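Local coordinates for protein dTDP-4-amino-4,6-dideoxyglucose formyltransferase (Mycobacterium tuberculosis CAS/NITR204, PDB 5VYQ) that probably transfers a formyl group from a folate cofactor to the sugar amino group of dTDP-4-amino-4,6-dideoxyglucose, its bound nucleotide-sugar ligand, at residues Leu220-Ala231 and Val241-Pro249; Ala33-His44 and Glu166-Asp175. All blocks are in the same frame, centred on the assembly; numbering follows the deposited sequence. Where two conformers were deposited one is given.

Interaction 1 (Leu220-Ala231 and Val241-Pro249); sequences LRALTHDDFRNA and VFVRVVLEP. With 0FX (dTDP-4-amino-4,6-dideoxyglucose), chain D; EP1 (3-[4-(2-hydroxyethyl)piperazin-1-yl]propane-1-sulfonic acid), chain J; EDO (1,2-ethanediol), chain F.
T224 meets the strand 241-249 with all three atoms of its side chain. CB lies about 4.1 Å from V245 N. OG1, set beside its own backbone N (chi1 -65°), accepts a nearly straight hydrogen bond from V245 N at 3.0 Å and donates one to L220 O at 2.7 Å, tying the end of helix 213-222 to the strand. CG2 lies 3.3 Å from V245 O. Beside OG1, V245 CG1 packs on R221 CA and L220 CB.

The strand belongs to the C-terminal dimerization region and pairs antiparallel with its counterpart in the second subunit, which carries the sheet across the interface. Near its start, R229 CB sits over the face of the F242 ring, 3.9 Å from the centroid, while the R229 guanidinium makes a salt bridge with E248 of the second subunit. A231 O accepts from V243 N at 2.9 Å. Between the T224-V245 and A231-V243 bonds, a water bridges L223 O, A231 N and V243 O. On the ligand side, F228 lies between the thymine of the nucleotide sugar and the EP1 piperazine; N230 OD1 accepts a 2.8 Å hydrogen bond from thymine N31, and N230 ND2 donates to O21 of the same ring.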
loop_
_atom_site.group_PDB
_atom_site.type_symbol
_atom_site.label_atom_id
_atom_site.label_comp_id
_atom_site.label_asym_id
_atom_site.label_seq_id
_atom_site.Cartn_x
_atom_site.Cartn_y
_atom_site.Cartn_z
ATOM N N LEU A 220 6.970 4.221 6.015
ATOM C CA LEU A 220 6.307 3.188 5.262
ATOM C C LEU A 220 6.907 2.997 3.878
ATOM O O LEU A 220 7.092 1.880 3.427
ATOM C CB LEU A 220 4.836 3.469 5.073
ATOM C CG LEU A 220 3.982 3.464 6.314
ATOM C CD1 LEU A 220 2.549 3.678 5.847
ATOM C CD2 LEU A 220 4.143 2.144 7.043
ATOM N N ARG A 221 7.221 4.097 3.192
ATOM C CA ARG A 221 7.746 3.928 1.836
ATOM C C ARG A 221 9.200 3.395 1.903
ATOM O O ARG A 221 9.666 2.694 1.004
ATOM C CB ARG A 221 7.637 5.268 1.072
ATOM C CG ARG A 221 8.606 6.372 1.415
ATOM C CD ARG A 221 8.089 7.707 0.898
ATOM N NE ARG A 221 8.945 8.861 1.182
ATOM C CZ ARG A 221 9.787 9.434 0.333
ATOM N NH1 ARG A 221 10.004 8.958 -0.874
ATOM N NH2 ARG A 221 10.385 10.542 0.716
ATOM N N ALA A 222 9.944 3.801 2.934
ATOM C CA ALA A 222 11.269 3.239 3.141
ATOM C C ALA A 222 11.251 1.711 3.278
ATOM O O ALA A 222 12.220 1.036 2.875
ATOM C CB ALA A 222 11.955 3.885 4.328
ATOM N N LEU A 223 10.166 1.178 3.865
ATOM C CA LEU A 223 10.012 -0.234 4.098
ATOM C C LEU A 223 9.223 -0.948 3.039
ATOM O O LEU A 223 8.951 -2.133 3.147
ATOM C CB LEU A 223 9.369 -0.470 5.481
ATOM C CG LEU A 223 10.214 0.051 6.642
ATOM C CD1 LEU A 223 9.481 0.116 7.984
ATOM C CD2 LEU A 223 11.454 -0.828 6.773
ATOM N N THR A 224 8.907 -0.226 1.969
ATOM C CA THR A 224 8.208 -0.757 0.862
ATOM C C THR A 224 9.176 -1.105 -0.246
ATOM O O THR A 224 9.884 -0.263 -0.792
ATOM C CB THR A 224 7.104 0.191 0.384
ATOM O OG1 THR A 224 6.095 0.312 1.411
ATOM C CG2 THR A 224 6.417 -0.429 -0.825
ATOM N N HIS A 225 9.171 -2.377 -0.627
ATOM C CA HIS A 225 10.138 -2.869 -1.618
ATOM C C HIS A 225 9.565 -4.079 -2.326
ATOM O O HIS A 225 9.632 -5.189 -1.807
ATOM C CB HIS A 225 11.467 -3.244 -0.946
ATOM C CG HIS A 225 12.588 -3.408 -1.918
ATOM N ND1 HIS A 225 13.691 -2.577 -1.944
ATOM C CD2 HIS A 225 12.754 -4.293 -2.933
ATOM C CE1 HIS A 225 14.507 -2.986 -2.900
ATOM N NE2 HIS A 225 13.976 -4.034 -3.506
ATOM N N ASP A 226 8.944 -3.823 -3.461
ATOM C CA ASP A 226 8.203 -4.853 -4.169
ATOM C C ASP A 226 7.256 -5.565 -3.174
ATOM O O ASP A 226 6.539 -4.894 -2.425
ATOM C CB ASP A 226 9.189 -5.787 -4.868
ATOM C CG ASP A 226 9.982 -5.077 -5.920
ATOM O OD1 ASP A 226 9.369 -4.249 -6.625
ATOM O OD2 ASP A 226 11.197 -5.378 -6.009
ATOM N N ASP A 227 7.248 -6.885 -3.130
ATOM C CA ASP A 227 6.308 -7.505 -2.193
ATOM C C ASP A 227 6.946 -8.029 -0.927
ATOM O O ASP A 227 6.310 -8.834 -0.233
ATOM C CB ASP A 227 5.524 -8.627 -2.861
ATOM C CG ASP A 227 6.400 -9.762 -3.302
ATOM O OD1 ASP A 227 5.839 -10.706 -3.908
ATOM O OD2 ASP A 227 7.627 -9.735 -3.061
ATOM N N PHE A 228 8.163 -7.589 -0.612
ATOM C CA PHE A 228 8.736 -7.922 0.679
ATOM C C PHE A 228 7.808 -7.516 1.817
ATOM O O PHE A 228 7.285 -6.412 1.859
ATOM C CB PHE A 228 10.099 -7.272 0.941
ATOM C CG PHE A 228 11.262 -7.964 0.247
ATOM C CD1 PHE A 228 11.702 -9.219 0.664
ATOM C CD2 PHE A 228 11.946 -7.339 -0.784
ATOM C CE1 PHE A 228 12.803 -9.829 0.062
ATOM C CE2 PHE A 228 13.030 -7.935 -1.405
ATOM C CZ PHE A 228 13.462 -9.186 -0.967
ATOM N N ARG A 229 7.562 -8.432 2.742
ATOM C CA ARG A 229 6.793 -8.138 3.937
ATOM C C ARG A 229 7.727 -7.603 5.021
ATOM O O ARG A 229 8.017 -8.274 6.004
ATOM C CB ARG A 229 6.112 -9.423 4.421
ATOM C CG ARG A 229 4.964 -9.830 3.553
ATOM C CD ARG A 229 4.501 -11.216 3.981
ATOM N NE ARG A 229 3.467 -11.655 3.055
ATOM C CZ ARG A 229 3.433 -12.837 2.443
ATOM N NH1 ARG A 229 4.389 -13.750 2.630
ATOM N NH2 ARG A 229 2.413 -13.113 1.633
ATOM N N ASN A 230 8.178 -6.361 4.871
ATOM C CA ASN A 230 9.109 -5.770 5.789
ATOM C C ASN A 230 8.456 -5.131 7.015
ATOM O O ASN A 230 8.801 -5.464 8.130
ATOM C CB ASN A 230 9.931 -4.659 5.087
ATOM C CG ASN A 230 10.874 -5.162 4.002
ATOM O OD1 ASN A 230 11.561 -6.203 4.134
ATOM N ND2 ASN A 230 10.963 -4.400 2.948
ATOM N N ALA A 231 7.589 -4.131 6.818
ATOM C CA ALA A 231 6.992 -3.422 7.947
ATOM C C ALA A 231 5.851 -4.259 8.573
ATOM O O ALA A 231 5.093 -4.917 7.835
ATOM C CB ALA A 231 6.393 -2.141 7.430
ATOM N N VAL A 241 0.603 -7.837 11.710
ATOM C CA VAL A 241 0.085 -7.416 10.426
ATOM C C VAL A 241 1.196 -6.733 9.621
ATOM O O VAL A 241 1.806 -5.836 10.145
ATOM C CB VAL A 241 -1.099 -6.451 10.585
ATOM C CG1 VAL A 241 -1.617 -6.013 9.238
ATOM C CG2 VAL A 241 -2.258 -7.056 11.409
ATOM N N PHE A 242 1.341 -7.119 8.368
ATOM C CA PHE A 242 2.359 -6.546 7.478
ATOM C C PHE A 242 1.798 -5.373 6.690
ATOM O O PHE A 242 0.613 -5.313 6.391
ATOM C CB PHE A 242 2.893 -7.610 6.507
ATOM C CG PHE A 242 3.626 -8.703 7.208
ATOM C CD1 PHE A 242 4.851 -8.446 7.775
ATOM C CD2 PHE A 242 3.050 -9.960 7.364
ATOM C CE1 PHE A 242 5.549 -9.421 8.465
ATOM C CE2 PHE A 242 3.742 -10.948 8.050
ATOM C CZ PHE A 242 4.985 -10.671 8.612
ATOM N N VAL A 243 2.628 -4.379 6.378
ATOM C CA VAL A 243 2.114 -3.146 5.794
ATOM C C VAL A 243 3.071 -2.707 4.686
ATOM O O VAL A 243 4.274 -2.702 4.912
ATOM C CB VAL A 243 2.167 -1.952 6.773
ATOM C CG1 VAL A 243 1.422 -0.766 6.169
ATOM C CG2 VAL A 243 1.617 -2.291 8.135
ATOM N N ARG A 244 2.542 -2.334 3.526
ATOM C CA ARG A 244 3.354 -1.579 2.546
ATOM C C ARG A 244 2.493 -0.500 1.923
ATOM O O ARG A 244 1.248 -0.559 2.042
ATOM C CB ARG A 244 3.974 -2.503 1.501
ATOM C CG ARG A 244 2.994 -3.173 0.592
ATOM C CD ARG A 244 3.769 -4.129 -0.335
ATOM N NE ARG A 244 2.905 -5.113 -0.993
ATOM C CZ ARG A 244 2.147 -4.885 -2.065
ATOM N NH1 ARG A 244 2.077 -3.711 -2.692
ATOM N NH2 ARG A 244 1.410 -5.879 -2.534
ATOM N N VAL A 245 3.120 0.495 1.300
ATOM C CA VAL A 245 2.384 1.600 0.706
ATOM C C VAL A 245 2.548 1.598 -0.811
ATOM O O VAL A 245 3.527 1.084 -1.338
ATOM C CB VAL A 245 2.815 2.905 1.380
ATOM C CG1 VAL A 245 4.239 3.264 1.032
ATOM C CG2 VAL A 245 1.893 4.065 1.115
ATOM N N VAL A 246 1.552 2.151 -1.486
ATOM C CA VAL A 246 1.530 2.365 -2.935
ATOM C C VAL A 246 1.405 3.863 -3.149
ATOM O O VAL A 246 0.441 4.494 -2.738
ATOM C CB VAL A 246 0.365 1.643 -3.602
ATOM C CG1 VAL A 246 0.373 1.859 -5.103
ATOM C CG2 VAL A 246 0.468 0.157 -3.267
ATOM N N LEU A 247 2.421 4.446 -3.780
ATOM C CA LEU A 247 2.458 5.871 -4.040
ATOM C C LEU A 247 2.477 6.075 -5.550
ATOM O O LEU A 247 3.289 5.486 -6.234
ATOM C CB LEU A 247 3.726 6.510 -3.472
ATOM C CG LEU A 247 3.917 6.321 -1.963
ATOM C CD1 LEU A 247 5.252 6.824 -1.462
ATOM C CD2 LEU A 247 2.798 7.008 -1.221
ATOM N N GLU A 248 1.647 6.963 -6.045
ATOM C CA GLU A 248 1.603 7.255 -7.476
ATOM C C GLU A 248 1.514 8.742 -7.676
ATOM O O GLU A 248 0.548 9.410 -7.273
ATOM C CB GLU A 248 0.416 6.509 -8.077
ATOM C CG GLU A 248 0.151 6.781 -9.554
ATOM C CD GLU A 248 -1.287 6.498 -9.989
ATOM O OE1 GLU A 248 -2.048 5.856 -9.239
ATOM O OE2 GLU A 248 -1.705 6.954 -11.077
ATOM N N PRO A 249 2.508 9.320 -8.368
ATOM C CA PRO A 249 2.424 10.759 -8.543
ATOM C C PRO A 249 1.406 11.068 -9.636
ATOM O O PRO A 249 1.256 10.275 -10.559
ATOM C CB PRO A 249 3.834 11.137 -9.005
ATOM C CG PRO A 249 4.406 9.920 -9.604
ATOM C CD PRO A 249 3.751 8.750 -8.923
HETATM O O4P 0FX D . 21.722 -4.823 -2.540
HETATM P P2 0FX D . 22.310 -5.918 -1.717
HETATM O O3P 0FX D . 23.024 -7.017 -2.472
HETATM O O1G 0FX D . 23.193 -5.094 -0.645
HETATM C C1G 0FX D . 23.500 -5.600 0.642
HETATM C C2G 0FX D . 23.843 -4.390 1.520
HETATM O O2G 0FX D . 22.704 -3.519 1.468
HETATM C C3G 0FX D . 25.050 -3.648 0.921
HETATM O O3G 0FX D . 25.297 -2.393 1.601
HETATM C C4G 0FX D . 26.234 -4.604 0.862
HETATM N N4A 0FX D . 27.343 -3.859 0.219
HETATM C C5G 0FX D . 25.829 -5.842 0.060
HETATM C C6G 0FX D . 26.898 -6.912 0.275
HETATM O O5G 0FX D . 24.628 -6.476 0.534
HETATM O OPP 0FX D . 21.214 -6.580 -0.741
HETATM P P 0FX D . 19.990 -7.578 -1.079
HETATM O O1P 0FX D . 19.910 -8.516 0.063
HETATM O O2P 0FX D . 20.119 -8.048 -2.505
HETATM O O5 0FX D . 18.690 -6.639 -1.043
HETATM C C5 0FX D . 18.425 -5.701 -2.060
HETATM C C4 0FX D . 17.340 -4.754 -1.586
HETATM O O4 0FX D . 16.145 -5.509 -1.400
HETATM C C3 0FX D . 17.546 -4.085 -0.228
HETATM O O3 0FX D . 18.317 -2.885 -0.366
HETATM C C2 0FX D . 16.155 -3.764 0.282
HETATM C C1 0FX D . 15.411 -4.941 -0.309
HETATM N N11 0FX D . 15.190 -6.001 0.682
HETATM C C61 0FX D . 15.880 -7.160 0.730
HETATM C C51 0FX D . 15.588 -8.128 1.671
HETATM C C5A 0FX D . 16.413 -9.390 1.717
HETATM C C21 0FX D . 14.085 -5.891 1.522
HETATM O O21 0FX D . 13.369 -4.793 1.452
HETATM N N31 0FX D . 13.781 -6.798 2.451
HETATM C C41 0FX D . 14.497 -7.945 2.490
HETATM O O41 0FX D . 14.150 -8.858 3.420
HETATM O O2S EP1 J . 7.048 -11.965 2.075
HETATM S S EP1 J . 8.470 -12.179 2.150
HETATM O O3S EP1 J . 9.088 -10.945 2.594
HETATM O O1S EP1 J . 8.808 -13.322 3.264
HETATM C C11 EP1 J . 9.093 -12.825 0.725
HETATM C C10 EP1 J . 8.875 -11.967 -0.514
HETATM C C9 EP1 J . 9.630 -12.527 -1.715
HETATM N N1 EP1 J . 9.625 -11.531 -2.811
HETATM C C2 EP1 J . 10.712 -10.549 -2.627
HETATM C C3 EP1 J . 10.778 -9.556 -3.789
HETATM N N4 EP1 J . 11.063 -10.268 -5.048
HETATM C C5 EP1 J . 9.979 -11.235 -5.300
HETATM C C6 EP1 J . 9.766 -12.201 -4.124
HETATM C C7 EP1 J . 11.159 -9.304 -6.164
HETATM C C8 EP1 J . 12.522 -8.605 -6.174
HETATM O O8 EP1 J . 12.613 -7.391 -5.399
HETATM C C1 EDO F . 5.240 0.938 -5.541
HETATM O O1 EDO F . 3.852 0.661 -5.769
HETATM C C2 EDO F . 5.384 1.696 -4.231
HETATM O O2 EDO F . 4.850 3.010 -4.391
HETATM O O HOH W 1 6.746 -3.663 4.023
HETATM O O HOH W 2 3.963 -7.304 1.034
#

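Interaction 2 (Ala33-His44 and Glu166-Asp175); sequences AHALAVDLQARH and ERELVLEHFD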
loop_
_atom_site.group_PDB
_atom_site.type_symbol
_atom_site.label_atom_id
_atom_site.label_comp_id
_atom_site.label_asym_id
_atom_site.label_seq_id
_atom_site.Cartn_x
_atom_site.Cartn_y
_atom_site.Cartn_z
ATOM N N ALA A 33 23.880 -7.662 -9.718
ATOM C CA ALA A 33 25.314 -7.444 -9.736
ATOM C C ALA A 33 25.976 -8.624 -10.448
ATOM O O ALA A 33 26.987 -8.485 -11.119
ATOM C CB ALA A 33 25.848 -7.281 -8.335
ATOM N N HIS A 34 25.378 -9.807 -10.335
ATOM C CA HIS A 34 25.974 -10.970 -10.989
ATOM C C HIS A 34 25.847 -10.851 -12.516
ATOM O O HIS A 34 26.764 -11.154 -13.281
ATOM C CB HIS A 34 25.299 -12.240 -10.506
ATOM C CG HIS A 34 25.740 -13.437 -11.271
ATOM N ND1 HIS A 34 25.040 -13.899 -12.356
ATOM C CD2 HIS A 34 26.828 -14.231 -11.155
ATOM C CE1 HIS A 34 25.651 -14.952 -12.860
ATOM N NE2 HIS A 34 26.748 -15.170 -12.155
ATOM N N ALA A 35 24.696 -10.389 -12.982
ATOM C CA ALA A 35 24.512 -10.154 -14.416
ATOM C C ALA A 35 25.496 -9.142 -14.961
ATOM O O ALA A 35 25.998 -9.265 -16.071
ATOM C CB ALA A 35 23.080 -9.717 -14.716
ATOM N N LEU A 36 25.782 -8.106 -14.173
ATOM C CA LEU A 36 26.792 -7.144 -14.566
ATOM C C LEU A 36 28.186 -7.780 -14.639
ATOM O O LEU A 36 28.917 -7.546 -15.613
ATOM C CB LEU A 36 26.775 -5.980 -13.567
ATOM C CG LEU A 36 27.784 -4.850 -13.699
ATOM C CD1 LEU A 36 27.633 -4.149 -15.039
ATOM C CD2 LEU A 36 27.569 -3.841 -12.595
ATOM N N ALA A 37 28.553 -8.565 -13.629
ATOM C CA ALA A 37 29.798 -9.344 -13.630
ATOM C C ALA A 37 29.928 -10.199 -14.934
ATOM O O ALA A 37 30.990 -10.198 -15.586
ATOM C CB ALA A 37 29.884 -10.218 -12.400
ATOM N N VAL A 38 28.859 -10.896 -15.288
ATOM C CA VAL A 38 28.844 -11.725 -16.502
ATOM C C VAL A 38 29.096 -10.871 -17.736
ATOM O O VAL A 38 29.855 -11.209 -18.652
ATOM C CB VAL A 38 27.525 -12.523 -16.612
ATOM C CG1 VAL A 38 27.322 -13.107 -18.016
ATOM C CG2 VAL A 38 27.521 -13.591 -15.541
ATOM N N ASP A 39 28.461 -9.717 -17.793
ATOM C CA ASP A 39 28.688 -8.800 -18.909
ATOM C C ASP A 39 30.112 -8.322 -18.956
ATOM O O ASP A 39 30.690 -8.186 -20.035
ATOM C CB ASP A 39 27.786 -7.580 -18.824
ATOM C CG ASP A 39 26.384 -7.888 -19.220
ATOM O OD1 ASP A 39 26.151 -8.965 -19.800
ATOM O OD2 ASP A 39 25.533 -7.027 -18.961
ATOM N N LEU A 40 30.715 -8.070 -17.788
ATOM C CA LEU A 40 32.113 -7.655 -17.774
ATOM C C LEU A 40 33.064 -8.753 -18.269
ATOM O O LEU A 40 34.144 -8.471 -18.822
ATOM C CB LEU A 40 32.573 -7.237 -16.385
ATOM C CG LEU A 40 32.150 -5.878 -15.859
ATOM C CD1 LEU A 40 32.760 -5.758 -14.469
ATOM C CD2 LEU A 40 32.719 -4.751 -16.721
ATOM N N GLN A 41 32.676 -9.992 -18.022
ATOM C CA GLN A 41 33.447 -11.141 -18.501
ATOM C C GLN A 41 33.580 -11.162 -20.016
ATOM O O GLN A 41 34.559 -11.703 -20.536
ATOM C CB GLN A 41 32.841 -12.431 -18.028
ATOM C CG GLN A 41 33.287 -12.833 -16.648
ATOM C CD GLN A 41 32.704 -14.199 -16.300
ATOM O OE1 GLN A 41 31.519 -14.434 -16.491
ATOM N NE2 GLN A 41 33.517 -15.100 -15.800
ATOM N N ALA A 42 32.635 -10.560 -20.730
ATOM C CA ALA A 42 32.790 -10.391 -22.170
ATOM C C ALA A 42 33.822 -9.308 -22.509
ATOM O O ALA A 42 34.432 -9.312 -23.562
ATOM C CB ALA A 42 31.431 -10.059 -22.777
ATOM N N ARG A 43 34.052 -8.364 -21.618
ATOM C CA ARG A 43 34.999 -7.279 -21.824
ATOM C C ARG A 43 36.416 -7.601 -21.316
ATOM O O ARG A 43 37.341 -6.782 -21.444
ATOM C CB ARG A 43 34.484 -6.076 -21.022
ATOM C CG ARG A 43 34.963 -4.714 -21.475
ATOM C CD ARG A 43 34.221 -3.664 -20.673
ATOM N NE ARG A 43 35.076 -2.487 -20.647
ATOM C CZ ARG A 43 34.756 -1.268 -20.216
ATOM N NH1 ARG A 43 35.705 -0.307 -20.267
ATOM N NH2 ARG A 43 33.514 -1.012 -19.787
ATOM N N HIS A 44 36.594 -8.748 -20.678
ATOM C CA HIS A 44 37.857 -9.015 -19.988
ATOM C C HIS A 44 37.948 -10.520 -19.795
ATOM O O HIS A 44 37.194 -11.105 -19.028
ATOM C CB HIS A 44 37.947 -8.290 -18.631
ATOM C CG HIS A 44 39.266 -8.464 -17.940
ATOM N ND1 HIS A 44 40.308 -7.578 -18.071
ATOM C CD2 HIS A 44 39.707 -9.436 -17.103
ATOM C CE1 HIS A 44 41.335 -7.999 -17.358
ATOM N NE2 HIS A 44 41.001 -9.138 -16.773
ATOM N N GLU A 166 24.617 1.588 -10.946
ATOM C CA GLU A 166 25.757 0.761 -10.692
ATOM C C GLU A 166 26.325 0.276 -12.010
ATOM O O GLU A 166 27.547 0.294 -12.188
ATOM C CB GLU A 166 25.326 -0.434 -9.836
ATOM C CG GLU A 166 26.421 -1.312 -9.407
ATOM C CD GLU A 166 25.960 -2.282 -8.292
ATOM O OE1 GLU A 166 25.994 -3.419 -8.672
ATOM O OE2 GLU A 166 25.543 -1.948 -7.172
ATOM N N ARG A 167 25.439 -0.136 -12.916
ATOM C CA ARG A 167 25.886 -0.632 -14.212
ATOM C C ARG A 167 26.594 0.481 -14.991
ATOM O O ARG A 167 27.687 0.257 -15.541
ATOM C CB ARG A 167 24.704 -1.185 -14.995
ATOM C CG ARG A 167 25.000 -1.418 -16.487
ATOM C CD ARG A 167 23.850 -2.094 -17.193
ATOM N NE ARG A 167 23.718 -3.476 -16.720
ATOM C CZ ARG A 167 24.436 -4.506 -17.192
ATOM N NH1 ARG A 167 24.251 -5.731 -16.653
ATOM N NH2 ARG A 167 25.343 -4.316 -18.185
ATOM N N GLU A 168 26.028 1.694 -14.949
ATOM C CA GLU A 168 26.608 2.862 -15.629
ATOM C C GLU A 168 28.018 3.153 -15.102
ATOM O O GLU A 168 28.993 3.346 -15.834
ATOM C CB GLU A 168 25.651 4.077 -15.505
ATOM C CG GLU A 168 24.458 3.900 -16.461
ATOM C CD GLU A 168 23.192 4.742 -16.328
ATOM O OE1 GLU A 168 23.026 5.650 -15.483
ATOM O OE2 GLU A 168 22.289 4.471 -17.151
ATOM N N LEU A 169 28.144 3.214 -13.787
ATOM C CA LEU A 169 29.377 3.610 -13.170
ATOM C C LEU A 169 30.480 2.591 -13.342
ATOM O O LEU A 169 31.650 2.908 -13.598
ATOM C CB LEU A 169 29.059 3.886 -11.699
ATOM C CG LEU A 169 29.985 4.802 -10.963
ATOM C CD1 LEU A 169 29.991 6.194 -11.598
ATOM C CD2 LEU A 169 29.555 4.820 -9.490
ATOM N N VAL A 170 30.114 1.311 -13.192
ATOM C CA VAL A 170 31.074 0.252 -13.448
ATOM C C VAL A 170 31.603 0.209 -14.889
ATOM O O VAL A 170 32.809 0.065 -15.092
ATOM C CB VAL A 170 30.512 -1.132 -13.025
ATOM C CG1 VAL A 170 31.412 -2.275 -13.449
ATOM C CG2 VAL A 170 30.347 -1.142 -11.512
ATOM N N LEU A 171 30.695 0.306 -15.854
ATOM C CA LEU A 171 31.079 0.301 -17.267
ATOM C C LEU A 171 31.940 1.509 -17.570
ATOM O O LEU A 171 32.912 1.384 -18.314
ATOM C CB LEU A 171 29.896 0.217 -18.190
ATOM C CG LEU A 171 29.151 -1.100 -18.020
ATOM C CD1 LEU A 171 27.892 -1.159 -18.845
ATOM C CD2 LEU A 171 30.024 -2.309 -18.333
ATOM N N GLU A 172 31.612 2.674 -17.014
ATOM C CA GLU A 172 32.462 3.833 -17.208
ATOM C C GLU A 172 33.871 3.679 -16.674
ATOM O O GLU A 172 34.830 4.078 -17.357
ATOM C CB GLU A 172 31.867 5.028 -16.483
ATOM C CG GLU A 172 30.618 5.602 -17.116
ATOM C CD GLU A 172 29.892 6.639 -16.273
ATOM O OE1 GLU A 172 28.640 6.773 -16.454
ATOM O OE2 GLU A 172 30.583 7.328 -15.499
ATOM N N HIS A 173 33.998 3.160 -15.440
ATOM C CA HIS A 173 35.256 3.151 -14.753
ATOM C C HIS A 173 36.054 1.844 -14.798
ATOM O O HIS A 173 37.082 1.758 -14.148
ATOM C CB HIS A 173 35.090 3.624 -13.306
ATOM C CG HIS A 173 34.630 5.034 -13.224
ATOM N ND1 HIS A 173 35.499 6.098 -13.355
ATOM C CD2 HIS A 173 33.394 5.563 -13.090
ATOM C CE1 HIS A 173 34.819 7.219 -13.249
ATOM N NE2 HIS A 173 33.540 6.925 -13.101
ATOM N N PHE A 174 35.567 0.842 -15.514
ATOM C CA PHE A 174 36.151 -0.494 -15.446
ATOM C C PHE A 174 37.639 -0.465 -15.790
ATOM O O PHE A 174 38.461 -1.050 -15.086
ATOM C CB PHE A 174 35.467 -1.450 -16.391
ATOM C CG PHE A 174 36.127 -2.804 -16.385
ATOM C CD1 PHE A 174 36.054 -3.598 -15.258
ATOM C CD2 PHE A 174 36.931 -3.215 -17.437
ATOM C CE1 PHE A 174 36.687 -4.834 -15.209
ATOM C CE2 PHE A 174 37.578 -4.441 -17.396
ATOM C CZ PHE A 174 37.440 -5.271 -16.296
ATOM N N ASP A 175 38.010 0.226 -16.876
ATOM C CA ASP A 175 39.437 0.200 -17.215
ATOM C C ASP A 175 40.301 0.696 -16.056
ATOM O O ASP A 175 41.356 0.106 -15.775
ATOM C CB ASP A 175 39.766 1.026 -18.469
ATOM C CG ASP A 175 39.153 0.483 -19.736
ATOM O OD1 ASP A 175 38.527 -0.597 -19.731
ATOM O OD2 ASP A 175 39.322 1.173 -20.775
HETATM O O HOH W 3 36.396 1.889 -18.705
HETATM O O HOH W 4 38.232 -2.364 -21.559
#
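R43 overlaps F174 at CB, which lies over the centre of the guanidinium, while the ring is steeply inclined to that plane. Extended from CG to NE, the arginine reaches across to helix 155-179: NH2 gives L171 O a 2.9 Å hydrogen bond on an in-plane lone pair, and NH1 makes a salt bridge to D175 OD1 at 2.9 Å from above the carboxylate plane.

L40 CD2 covers a face of the F174 ring, 4.2 Å from the centroid, and the same ring turns its edge toward the face of H44 in an offset edge-to-face pair (planes at 74°). One turn earlier, L36 CD2 meets V170 CG2 at 4.0 Å, while L36 CD1 rests over the centre of the R167 guanidinium. Bent at chi3 (-69°), R167 brings NH1 and NH2 end-on to D39 OD2, in one of the two D39 conformers, at 2.9 and 2.8 Å. Both salt bridges lie on the outer side of the leucine layer, near its ends.

The axes of 33-43 and 166-175 approach to 10.8 Å and cross at -25°. L36 and L40 also touch F82 on strand 78-82. Such helices, running the same way over a mainly parallel sheet, are characteristic of the Rossmann-like formyltransferase domain.

Interaction 1 and interaction 2 lie in different parts of the subunit, their centres about 31 Å apart and their nearest atoms about 12 Å apart, without touching. The nucleotide sugar spans much of the space between them: 220-231 receives its thymine end, and the side chain of A33 in 33-44 comes within about 7 Å of the ligand. Helix 155-179 links the two regions. Its start supplies Y159, which hydrogen-bonds the ligand and meets the ring of H225, and S155, which bonds H225; farther along, E166 bonds H83, another ligand partner. Interaction 1 forms part of the subunit interface through strand 241-249, whereas no other chain touches interaction 2.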